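PDB 3I2D: E3 SUMO-protein ligase SIZ1 from Saccharomyces cerevisiae, which acts as an E3 ligase that promotes attachment of the ubiquitin-like modifier SUMO (Smt3) to septins and PCNA. Local coordinates for residues L119-G124 with I137-P142; I220-T225 with I305-D310; Q272-L277 with C291-I296. All coordinates share one frame; numbering follows the deposited sequence.

Interaction 1: residues L119-G124 with I137-P142; sequences LYLFSG and IQFPFP
S123 sits directly on the ring of F139. Its CB lies 3.3 Å from the centroid of the F139 ring and only 9° off the ring normal, a CH-pi contact over the centre of one face. From CB the hydroxyl turns away from the ring toward the loop backbone. OG is anti to the S123 backbone N (chi1 177°), and this brings it to the O of Q138 at 3.0 Å, where it donates a hydrogen bond from above the carbonyl plane. A backbone bond completes the pair: Q138 N donates to S123 O at 2.8 Å. Q138 is therefore tied to S123 through both its N and its O. All this lies in the PINIT domain. Strand 117-125 is an inner strand of a four-stranded antiparallel sheet, and the loop of 137-142 leads from it toward strand 143-147 of a second sheet. The far end of the F139 ring reaches back along the strand. Its CZ is 3.5 Å from L121 O, which lies at the ring edge, in plane. F122 starts away from the loop, yet its ring CE2 meets I137 CD1 at 3.5 Å. The F122 ring also meets that of F68.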
loop_
_atom_site.group_PDB
_atom_site.type_symbol
_atom_site.label_atom_id
_atom_site.label_comp_id
_atom_site.label_asym_id
_atom_site.label_seq_id
_atom_site.Cartn_x
_atom_site.Cartn_y
_atom_site.Cartn_z
ATOM N N LEU A 119 -4.736 3.423 -15.405
ATOM C CA LEU A 119 -3.518 3.148 -16.162
ATOM C C LEU A 119 -2.323 3.820 -15.474
ATOM O O LEU A 119 -2.176 5.040 -15.521
ATOM C CB LEU A 119 -3.661 3.689 -17.576
ATOM C CG LEU A 119 -2.864 3.048 -18.707
ATOM C CD1 LEU A 119 -2.380 4.178 -19.587
ATOM C CD2 LEU A 119 -1.699 2.214 -18.182
ATOM N N TYR A 120 -1.478 3.025 -14.831
ATOM C CA TYR A 120 -0.330 3.565 -14.121
ATOM C C TYR A 120 0.975 3.367 -14.873
ATOM O O TYR A 120 1.195 2.342 -15.516
ATOM C CB TYR A 120 -0.210 2.910 -12.738
ATOM C CG TYR A 120 -1.139 3.462 -11.683
ATOM C CD1 TYR A 120 -2.132 4.393 -12.006
ATOM C CD2 TYR A 120 -1.004 3.081 -10.347
ATOM C CE1 TYR A 120 -2.960 4.934 -11.025
ATOM C CE2 TYR A 120 -1.830 3.614 -9.355
ATOM C CZ TYR A 120 -2.799 4.540 -9.703
ATOM O OH TYR A 120 -3.600 5.081 -8.727
ATOM N N LEU A 121 1.845 4.358 -14.809
ATOM C CA LEU A 121 3.128 4.205 -15.448
ATOM C C LEU A 121 4.122 4.001 -14.305
ATOM O O LEU A 121 4.119 4.752 -13.322
ATOM C CB LEU A 121 3.471 5.445 -16.247
ATOM C CG LEU A 121 4.822 5.399 -16.948
ATOM C CD1 LEU A 121 4.909 4.181 -17.860
ATOM C CD2 LEU A 121 4.999 6.698 -17.716
ATOM N N PHE A 122 4.929 2.952 -14.409
ATOM C CA PHE A 122 5.926 2.651 -13.388
ATOM C C PHE A 122 7.312 2.882 -13.952
ATOM O O PHE A 122 7.508 2.870 -15.168
ATOM C CB PHE A 122 5.849 1.188 -12.927
ATOM C CG PHE A 122 4.656 0.875 -12.084
ATOM C CD1 PHE A 122 3.389 0.802 -12.648
ATOM C CD2 PHE A 122 4.796 0.663 -10.721
ATOM C CE1 PHE A 122 2.289 0.525 -11.873
ATOM C CE2 PHE A 122 3.697 0.386 -9.932
ATOM C CZ PHE A 122 2.441 0.315 -10.511
ATOM N N SER A 123 8.272 3.070 -13.059
ATOM C CA SER A 123 9.640 3.270 -13.465
ATOM C C SER A 123 10.533 2.619 -12.443
ATOM O O SER A 123 10.236 2.636 -11.265
ATOM C CB SER A 123 9.952 4.752 -13.547
ATOM O OG SER A 123 11.306 4.955 -13.890
ATOM N N GLY A 124 11.628 2.032 -12.897
ATOM C CA GLY A 124 12.559 1.400 -11.987
ATOM C C GLY A 124 13.922 1.407 -12.637
ATOM O O GLY A 124 14.028 1.639 -13.833
ATOM N N ILE A 137 9.842 1.755 -6.835
ATOM C CA ILE A 137 9.372 2.602 -7.922
ATOM C C ILE A 137 10.240 3.846 -7.909
ATOM O O ILE A 137 10.240 4.603 -6.945
ATOM C CB ILE A 137 7.919 2.999 -7.736
ATOM C CG1 ILE A 137 7.034 1.765 -7.910
ATOM C CG2 ILE A 137 7.556 4.103 -8.710
ATOM C CD1 ILE A 137 5.591 1.975 -7.486
ATOM N N GLN A 138 10.993 4.055 -8.976
ATOM C CA GLN A 138 11.861 5.209 -9.035
ATOM C C GLN A 138 12.077 5.772 -10.429
ATOM O O GLN A 138 12.704 5.135 -11.274
ATOM C CB GLN A 138 13.209 4.865 -8.438
ATOM C CG GLN A 138 14.017 6.082 -8.098
ATOM C CD GLN A 138 15.413 5.723 -7.653
ATOM O OE1 GLN A 138 16.234 5.272 -8.455
ATOM N NE2 GLN A 138 15.690 5.898 -6.362
ATOM N N PHE A 139 11.542 6.975 -10.644
ATOM C CA PHE A 139 11.668 7.712 -11.890
ATOM C C PHE A 139 12.944 8.561 -11.874
ATOM O O PHE A 139 13.409 8.970 -10.819
ATOM C CB PHE A 139 10.492 8.665 -12.048
ATOM C CG PHE A 139 9.243 8.010 -12.510
ATOM C CD1 PHE A 139 8.541 7.158 -11.679
ATOM C CD2 PHE A 139 8.773 8.228 -13.799
ATOM C CE1 PHE A 139 7.388 6.528 -12.132
ATOM C CE2 PHE A 139 7.634 7.607 -14.253
ATOM C CZ PHE A 139 6.938 6.752 -13.420
ATOM N N PRO A 140 13.539 8.828 -13.041
ATOM C CA PRO A 140 14.746 9.656 -12.987
ATOM C C PRO A 140 14.347 11.112 -12.708
ATOM O O PRO A 140 13.286 11.549 -13.135
ATOM C CB PRO A 140 15.347 9.476 -14.375
ATOM C CG PRO A 140 14.136 9.257 -15.235
ATOM C CD PRO A 140 13.333 8.288 -14.395
ATOM N N PHE A 141 15.190 11.841 -11.980
ATOM C CA PHE A 141 14.941 13.239 -11.651
ATOM C C PHE A 141 16.069 14.087 -12.226
ATOM O O PHE A 141 17.235 13.727 -12.128
ATOM C CB PHE A 141 14.907 13.423 -10.138
ATOM C CG PHE A 141 14.578 14.820 -9.702
ATOM C CD1 PHE A 141 13.256 15.190 -9.439
ATOM C CD2 PHE A 141 15.590 15.773 -9.536
ATOM C CE1 PHE A 141 12.947 16.480 -9.014
ATOM C CE2 PHE A 141 15.293 17.075 -9.109
ATOM C CZ PHE A 141 13.972 17.428 -8.848
ATOM N N PRO A 142 15.739 15.219 -12.852
ATOM C CA PRO A 142 14.399 15.783 -13.060
ATOM C C PRO A 142 13.706 15.137 -14.269
ATOM O O PRO A 142 14.358 14.535 -15.131
ATOM C CB PRO A 142 14.695 17.255 -13.309
ATOM C CG PRO A 142 15.968 17.150 -14.171
ATOM C CD PRO A 142 16.780 16.070 -13.464
#

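Interaction 2: residues I220-T225 with I305-D310; sequences IIKQAT and ISEFVD
I220 and S306 form a single backbone bridge with the parallel pattern. I220 N donates to I305 O at 2.9 Å. E307, two residues after I305, donates from N to I220 O at 3.1 Å. The bridge joins the turn before helix 222-234 to the end of strand 303-305, an edge strand of the three-stranded SP-RING sheet. Both segments then enter helices, with I221 and S306 at the N-cap positions. S306 caps with its side chain: its OG accepts from V309 N at 3.1 Å, with an N-H...O angle of 163°. A water links the two helix starts. It bridges I220 O, F308 N, T225 OG1 and S306 OG, though its position is probably approximate. Further out, the E307 side chain is extended and crosses K222 at about a right angle. Its OE1 lies beside the aliphatic K222 CG, not the amine. K222 NZ stays 6.1 Å from E307 OE1, so no salt bridge forms, although the opposite charges may still attract. The K222 chain bends at chi3 (63°) and takes NZ toward D311, a long and weak ion pair. T225 packs on F308. Its chi1 of -64° puts OG1 beside the backbone N, where it reaches the water, and leaves CG2 for the ring, 3.5 Å from F308 CG.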
loop_
_atom_site.group_PDB
_atom_site.type_symbol
_atom_site.label_atom_id
_atom_site.label_comp_id
_atom_site.label_asym_id
_atom_site.label_seq_id
_atom_site.Cartn_x
_atom_site.Cartn_y
_atom_site.Cartn_z
ATOM N N ILE A 220 -8.364 -12.137 17.315
ATOM C CA ILE A 220 -7.446 -12.456 18.389
ATOM C C ILE A 220 -8.444 -12.756 19.495
ATOM O O ILE A 220 -9.065 -11.852 20.054
ATOM C CB ILE A 220 -6.573 -11.231 18.743
ATOM C CG1 ILE A 220 -5.740 -10.835 17.527
ATOM C CG2 ILE A 220 -5.652 -11.534 19.916
ATOM C CD1 ILE A 220 -5.050 -9.508 17.691
ATOM N N ILE A 221 -8.607 -14.042 19.782
ATOM C CA ILE A 221 -9.576 -14.501 20.767
ATOM C C ILE A 221 -9.313 -14.004 22.182
ATOM O O ILE A 221 -8.168 -13.744 22.566
ATOM C CB ILE A 221 -9.683 -16.058 20.724
ATOM C CG1 ILE A 221 -8.400 -16.709 21.236
ATOM C CG2 ILE A 221 -9.892 -16.510 19.278
ATOM C CD1 ILE A 221 -8.373 -18.225 21.065
ATOM N N LYS A 222 -10.391 -13.866 22.948
ATOM C CA LYS A 222 -10.321 -13.379 24.318
ATOM C C LYS A 222 -9.322 -14.121 25.205
ATOM O O LYS A 222 -8.619 -13.508 26.005
ATOM C CB LYS A 222 -11.711 -13.430 24.951
ATOM C CG LYS A 222 -12.798 -12.771 24.109
ATOM C CD LYS A 222 -14.141 -12.830 24.800
ATOM C CE LYS A 222 -14.104 -12.052 26.099
ATOM N NZ LYS A 222 -15.355 -12.235 26.895
ATOM N N GLN A 223 -9.258 -15.441 25.080
ATOM C CA GLN A 223 -8.326 -16.201 25.902
ATOM C C GLN A 223 -6.924 -15.627 25.790
ATOM O O GLN A 223 -6.249 -15.454 26.801
ATOM C CB GLN A 223 -8.319 -17.682 25.506
ATOM C CG GLN A 223 -9.476 -18.508 26.081
ATOM C CD GLN A 223 -10.850 -18.038 25.603
ATOM O OE1 GLN A 223 -11.040 -17.712 24.425
ATOM N NE2 GLN A 223 -11.815 -18.018 26.513
ATOM N N ALA A 224 -6.493 -15.323 24.566
ATOM C CA ALA A 224 -5.157 -14.758 24.325
ATOM C C ALA A 224 -4.974 -13.444 25.085
ATOM O O ALA A 224 -4.012 -13.263 25.835
ATOM C CB ALA A 224 -4.942 -14.521 22.817
ATOM N N THR A 225 -5.904 -12.521 24.884
ATOM C CA THR A 225 -5.833 -11.235 25.550
ATOM C C THR A 225 -5.782 -11.387 27.067
ATOM O O THR A 225 -5.071 -10.640 27.748
ATOM C CB THR A 225 -7.036 -10.353 25.158
ATOM O OG1 THR A 225 -6.973 -10.066 23.756
ATOM C CG2 THR A 225 -7.026 -9.049 25.941
ATOM N N ILE A 305 -8.833 -8.408 14.129
ATOM C CA ILE A 305 -9.698 -7.710 15.068
ATOM C C ILE A 305 -9.467 -8.340 16.425
ATOM O O ILE A 305 -9.249 -9.542 16.513
ATOM C CB ILE A 305 -11.204 -7.905 14.715
ATOM C CG1 ILE A 305 -11.540 -7.179 13.413
ATOM C CG2 ILE A 305 -12.095 -7.406 15.865
ATOM C CD1 ILE A 305 -11.168 -5.727 13.431
ATOM N N SER A 306 -9.509 -7.534 17.480
ATOM C CA SER A 306 -9.342 -8.042 18.835
ATOM C C SER A 306 -10.729 -8.300 19.396
ATOM O O SER A 306 -11.485 -7.370 19.648
ATOM C CB SER A 306 -8.627 -7.026 19.718
ATOM O OG SER A 306 -8.964 -7.214 21.082
ATOM N N GLU A 307 -11.057 -9.570 19.587
ATOM C CA GLU A 307 -12.355 -9.944 20.103
ATOM C C GLU A 307 -12.586 -9.374 21.495
ATOM O O GLU A 307 -13.698 -8.933 21.822
ATOM C CB GLU A 307 -12.482 -11.461 20.137
ATOM C CG GLU A 307 -13.902 -11.929 20.359
ATOM C CD GLU A 307 -14.014 -13.433 20.393
ATOM O OE1 GLU A 307 -13.550 -14.034 21.388
ATOM O OE2 GLU A 307 -14.558 -14.006 19.418
ATOM N N PHE A 308 -11.538 -9.370 22.316
ATOM C CA PHE A 308 -11.679 -8.843 23.660
ATOM C C PHE A 308 -12.165 -7.404 23.615
ATOM O O PHE A 308 -13.211 -7.083 24.185
ATOM C CB PHE A 308 -10.358 -8.877 24.431
ATOM C CG PHE A 308 -10.510 -8.445 25.863
ATOM C CD1 PHE A 308 -11.145 -9.273 26.789
ATOM C CD2 PHE A 308 -10.101 -7.185 26.275
ATOM C CE1 PHE A 308 -11.373 -8.851 28.098
ATOM C CE2 PHE A 308 -10.326 -6.752 27.588
ATOM C CZ PHE A 308 -10.963 -7.589 28.499
ATOM N N VAL A 309 -11.396 -6.546 22.935
ATOM C CA VAL A 309 -11.712 -5.126 22.818
ATOM C C VAL A 309 -13.010 -4.881 22.051
ATOM O O VAL A 309 -13.767 -3.963 22.377
ATOM C CB VAL A 309 -10.555 -4.347 22.138
ATOM C CG1 VAL A 309 -10.913 -2.877 22.039
ATOM C CG2 VAL A 309 -9.286 -4.497 22.939
ATOM N N ASP A 310 -13.267 -5.697 21.034
ATOM C CA ASP A 310 -14.489 -5.563 20.256
ATOM C C ASP A 310 -15.676 -5.764 21.197
ATOM O O ASP A 310 -16.649 -5.012 21.145
ATOM C CB ASP A 310 -14.531 -6.608 19.148
ATOM C CG ASP A 310 -15.453 -6.213 18.011
ATOM O OD1 ASP A 310 -15.677 -7.048 17.105
ATOM O OD2 ASP A 310 -15.940 -5.063 18.013
HETATM O O HOH W 1 -9.131 -10.166 21.890
#

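Interaction 3: residues Q272-L277 with C291-I296; sequences QCFDAL and CPVCQI. With ZN (zinc ion), chain B.
C291 binds the zinc ion through SG at 2.3 Å, and the same sulfur lies 3.8 Å from F274 CE1, oblique to the ring. C294 SG is the second ligand, also at 2.3 Å. C268 and H270 complete the site of three cysteines and one histidine. The F274 ring packs beside the ligand C291. P292, between the two cysteines, lays its CD over one face of the F274 ring, 3.7 Å from F274 CD1 and offset toward the rim. V293 CG2 comes to the ring edge instead, and it also packs on Q272 CG at 3.8 Å. This is the zinc site of the SP-RING, the finger that mediates interaction with UBC9. The CPVC turn has the form of a zinc knuckle: V293 N and C294 N both direct weak hydrogen bonds at C291 SG, and the one from C294 N is nearly straight (175°). Such bonds would probably ease the negative charge of the thiolate. The F274 backbone pairs with S263 on strand 262-265, and chi1 of 52° sets CG between N and the carbonyl carbon, which swings the ring toward the knuckle. F279, on helix 276-285, meets the F274 ring.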
loop_
_atom_site.group_PDB
_atom_site.type_symbol
_atom_site.label_atom_id
_atom_site.label_comp_id
_atom_site.label_asym_id
_atom_site.label_seq_id
_atom_site.Cartn_x
_atom_site.Cartn_y
_atom_site.Cartn_z
ATOM N N GLN A 272 -3.510 -2.228 23.882
ATOM C CA GLN A 272 -4.031 -1.133 23.064
ATOM C C GLN A 272 -4.144 -1.477 21.585
ATOM O O GLN A 272 -3.165 -1.858 20.947
ATOM C CB GLN A 272 -3.160 0.126 23.234
ATOM C CG GLN A 272 -3.660 1.389 22.488
ATOM C CD GLN A 272 -5.139 1.696 22.747
ATOM O OE1 GLN A 272 -5.603 1.660 23.894
ATOM N NE2 GLN A 272 -5.879 2.010 21.684
ATOM N N CYS A 273 -5.356 -1.348 21.053
ATOM C CA CYS A 273 -5.596 -1.605 19.644
ATOM C C CYS A 273 -5.754 -0.256 18.978
ATOM O O CYS A 273 -5.620 0.783 19.624
ATOM C CB CYS A 273 -6.873 -2.419 19.447
ATOM S SG CYS A 273 -6.815 -4.049 20.190
ATOM N N PHE A 274 -6.024 -0.270 17.683
ATOM C CA PHE A 274 -6.234 0.963 16.931
ATOM C C PHE A 274 -7.288 0.621 15.890
ATOM O O PHE A 274 -7.513 -0.551 15.606
ATOM C CB PHE A 274 -4.940 1.425 16.263
ATOM C CG PHE A 274 -4.282 0.368 15.458
ATOM C CD1 PHE A 274 -3.274 -0.411 16.013
ATOM C CD2 PHE A 274 -4.677 0.133 14.142
ATOM C CE1 PHE A 274 -2.661 -1.414 15.272
ATOM C CE2 PHE A 274 -4.077 -0.860 13.394
ATOM C CZ PHE A 274 -3.059 -1.642 13.960
ATOM N N ASP A 275 -7.933 1.628 15.314
ATOM C CA ASP A 275 -8.985 1.357 14.357
ATOM C C ASP A 275 -8.486 0.897 12.998
ATOM O O ASP A 275 -7.808 1.649 12.298
ATOM C CB ASP A 275 -9.866 2.592 14.218
ATOM C CG ASP A 275 -11.139 2.292 13.470
ATOM O OD1 ASP A 275 -11.147 2.429 12.229
ATOM O OD2 ASP A 275 -12.128 1.881 14.119
ATOM N N ALA A 276 -8.835 -0.331 12.609
ATOM C CA ALA A 276 -8.369 -0.869 11.324
ATOM C C ALA A 276 -8.790 -0.009 10.143
ATOM O O ALA A 276 -8.099 0.048 9.123
ATOM C CB ALA A 276 -8.852 -2.310 11.119
ATOM N N LEU A 277 -9.919 0.675 10.265
ATOM C CA LEU A 277 -10.343 1.498 9.152
ATOM C C LEU A 277 -9.454 2.718 9.018
ATOM O O LEU A 277 -9.050 3.064 7.903
ATOM C CB LEU A 277 -11.808 1.930 9.294
ATOM C CG LEU A 277 -12.291 2.632 8.024
ATOM C CD1 LEU A 277 -12.101 1.729 6.805
ATOM C CD2 LEU A 277 -13.729 3.007 8.193
ATOM N N CYS A 291 2.906 -0.149 13.345
ATOM C CA CYS A 291 1.867 -0.034 14.336
ATOM C C CYS A 291 1.924 1.352 14.976
ATOM O O CYS A 291 2.997 1.818 15.339
ATOM C CB CYS A 291 2.045 -1.133 15.391
ATOM S SG CYS A 291 0.838 -1.111 16.729
ATOM N N PRO A 292 0.764 2.034 15.106
ATOM C CA PRO A 292 0.651 3.374 15.704
ATOM C C PRO A 292 0.960 3.368 17.195
ATOM O O PRO A 292 1.293 4.402 17.777
ATOM C CB PRO A 292 -0.810 3.751 15.460
ATOM C CG PRO A 292 -1.217 2.901 14.294
ATOM C CD PRO A 292 -0.540 1.599 14.574
ATOM N N VAL A 293 0.838 2.197 17.808
ATOM C CA VAL A 293 1.079 2.045 19.237
ATOM C C VAL A 293 2.537 1.674 19.612
ATOM O O VAL A 293 3.171 2.375 20.405
ATOM C CB VAL A 293 0.103 0.994 19.827
ATOM C CG1 VAL A 293 0.253 0.918 21.327
ATOM C CG2 VAL A 293 -1.320 1.351 19.469
ATOM N N CYS A 294 3.058 0.593 19.031
ATOM C CA CYS A 294 4.419 0.108 19.310
ATOM C C CYS A 294 5.430 0.329 18.175
ATOM O O CYS A 294 6.582 -0.100 18.264
ATOM C CB CYS A 294 4.372 -1.386 19.628
ATOM S SG CYS A 294 3.873 -2.423 18.225
ATOM N N GLN A 295 4.986 0.974 17.105
ATOM C CA GLN A 295 5.825 1.267 15.953
ATOM C C GLN A 295 6.471 0.096 15.237
ATOM O O GLN A 295 7.254 0.323 14.322
ATOM C CB GLN A 295 6.930 2.250 16.324
ATOM C CG GLN A 295 6.465 3.617 16.759
ATOM C CD GLN A 295 5.794 3.595 18.116
ATOM O OE1 GLN A 295 6.305 2.990 19.067
ATOM N NE2 GLN A 295 4.648 4.267 18.222
ATOM N N ILE A 296 6.178 -1.145 15.614
ATOM C CA ILE A 296 6.810 -2.263 14.904
ATOM C C ILE A 296 6.301 -2.385 13.478
ATOM O O ILE A 296 5.345 -1.726 13.094
ATOM C CB ILE A 296 6.585 -3.643 15.602
ATOM C CG1 ILE A 296 5.219 -4.224 15.236
ATOM C CG2 ILE A 296 6.697 -3.490 17.093
ATOM C CD1 ILE A 296 5.031 -5.677 15.668
HETATM ZN ZN ZN B . 1.645 -2.902 17.961
#

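How the interactions relate
Interaction 1 stands apart, buried in the PINIT domain on the opposite side of the chain's centre, with its centre about 42 Å from that of interaction 2 and 31 Å from that of interaction 3. It combines hydrogen bonds with aromatic packing. Interactions 2 and 3 are partly buried. Interaction 3 and segment 305-310 of interaction 2 belong to the SP-RING. The two touch where C273 SG packs on S306 CB and V309 CG2, and strand 262-265 lies between strands 274-275 and 303-305. Interaction 2 relies on backbone bonds, a helix cap and water to fasten helix 222-234 to the zinc finger. In interaction 3 the zinc orders 291-296, and apolar and sulfur-aromatic contacts join it to 272-277.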